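Local structure of cysteine protease (Listeria monocytogenes, 5HU4) at residues 29-34 / 45-50. The protein cleaves the C-terminal sorting signal of surface proteins and, through a thioester intermediate, attaches them covalently to the cell wall. Sequence-based numbering, arbitrary orientation.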
# COMPACT_ATOMS: atom_id res chain seq x y z
N ALA A 29 -0.26 13.15 0.94
CA ALA A 29 -1.46 13.05 0.10
C ALA A 29 -2.09 11.66 0.19
O ALA A 29 -3.32 11.53 0.26
CB ALA A 29 -1.12 13.38 -1.34
N GLY A 30 -1.26 10.62 0.20
CA GLY A 30 -1.74 9.26 0.27
C GLY A 30 -0.61 8.27 0.04
O GLY A 30 0.54 8.55 0.34
N ALA A 31 -0.95 7.10 -0.50
CA ALA A 31 0.06 6.10 -0.84
C ALA A 31 0.74 6.48 -2.15
O ALA A 31 0.11 7.04 -3.04
CB ALA A 31 -0.57 4.72 -0.94
N THR A 32 2.03 6.18 -2.25
CA THR A 32 2.80 6.57 -3.43
C THR A 32 3.61 5.41 -4.01
O THR A 32 4.27 4.67 -3.28
CB THR A 32 3.77 7.72 -3.10
OG1 THR A 32 4.66 7.32 -2.05
CG2 THR A 32 3.01 8.96 -2.66
N THR A 33 3.54 5.26 -5.33
CA THR A 33 4.33 4.26 -6.03
C THR A 33 5.82 4.56 -5.87
O THR A 33 6.21 5.71 -5.69
CB THR A 33 3.99 4.21 -7.53
OG1 THR A 33 4.33 5.46 -8.14
CG2 THR A 33 2.50 3.94 -7.72
N MET A 34 6.65 3.52 -5.92
CA MET A 34 8.07 3.68 -5.64
C MET A 34 8.97 3.35 -6.84
O MET A 34 10.15 3.69 -6.84
CB MET A 34 8.46 2.82 -4.44
CG MET A 34 7.83 3.29 -3.14
SD MET A 34 8.34 2.34 -1.70
CE MET A 34 9.57 3.43 -1.00
N TYR A 45 4.33 -4.59 -6.34
CA TYR A 45 3.76 -3.25 -6.38
C TYR A 45 4.03 -2.53 -5.07
O TYR A 45 3.16 -2.48 -4.19
CB TYR A 45 2.26 -3.31 -6.66
CG TYR A 45 1.66 -2.00 -7.12
CD1 TYR A 45 1.72 -1.61 -8.45
CD2 TYR A 45 1.04 -1.14 -6.21
CE1 TYR A 45 1.18 -0.41 -8.87
CE2 TYR A 45 0.50 0.06 -6.62
CZ TYR A 45 0.57 0.42 -7.95
OH TYR A 45 0.03 1.62 -8.36
N PRO A 46 5.23 -1.95 -4.93
CA PRO A 46 5.62 -1.27 -3.69
C PRO A 46 4.92 0.07 -3.52
O PRO A 46 4.84 0.85 -4.47
CB PRO A 46 7.13 -1.09 -3.85
CG PRO A 46 7.33 -1.00 -5.32
CD PRO A 46 6.31 -1.92 -5.94
N LEU A 47 4.42 0.33 -2.31
CA LEU A 47 3.76 1.59 -2.01
C LEU A 47 4.29 2.17 -0.71
O LEU A 47 4.43 1.47 0.29
CB LEU A 47 2.24 1.40 -1.91
CG LEU A 47 1.50 1.14 -3.22
CD1 LEU A 47 0.07 0.69 -2.95
CD2 LEU A 47 1.52 2.38 -4.09
N ALA A 48 4.60 3.46 -0.73
CA ALA A 48 5.08 4.15 0.46
C ALA A 48 4.00 5.09 1.01
O ALA A 48 3.27 5.72 0.25
CB ALA A 48 6.35 4.93 0.15
N GLY A 49 3.91 5.16 2.33
CA GLY A 49 2.96 6.03 2.99
C GLY A 49 3.54 6.52 4.31
O GLY A 49 4.05 5.72 5.09
N HIS A 50 3.45 7.82 4.55
CA HIS A 50 4.07 8.41 5.73
C HIS A 50 3.42 7.94 7.02
O HIS A 50 2.23 7.63 7.06
CB HIS A 50 4.01 9.94 5.65
CG HIS A 50 5.04 10.63 6.50
ND1 HIS A 50 6.38 10.55 6.24
CD2 HIS A 50 4.90 11.39 7.61
CE1 HIS A 50 7.04 11.26 7.15
NE2 HIS A 50 6.17 11.77 7.99
O HOH W 1 2.56 9.11 2.04
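Thr32 and Ala48 form an antiparallel hydrogen-bonded pair: Thr32 N donates to Ala48 O at 2.8 Å, and Ala48 N donates back to Thr32 O. One water extends this ladder, donating to Gly30 O and accepting from His50 N, the backbone nitrogen of an active-site residue. On the face of Thr32 and Ala48, Met34 reaches across to Pro46 and Ala48. Its chain bends at chi3 (101°), and CE ends 3.7 Å from Ala48 CB. Further back, Met34 CB lies against Pro46 CG at 4.1 Å. Thr32 OG1 lies 3.7 Å from Ala48 CB and is hydrogen-bonded to Thr22 OG1. On the other face, Thr33 CG2 meets Tyr45 OH at 3.4 Å, oblique to the ring. Leu47 CD2 lies against the Thr32 carbonyl, 3.7 Å from both Thr32 C and Thr32 O, and its CD1 lies at the ring edge of Tyr45. Leu47 and Tyr45 also pack on Val18, and Leu47 on Ile7, in the interior of the sortase beta-barrel. Gln38, from the connection between the strands, bridges Met34 N and Pro46 O. Strand 31-33 pairs on its other edge with strand 14-19, and strand 44-48 with strand 105-111, which carries the active-site Cys111.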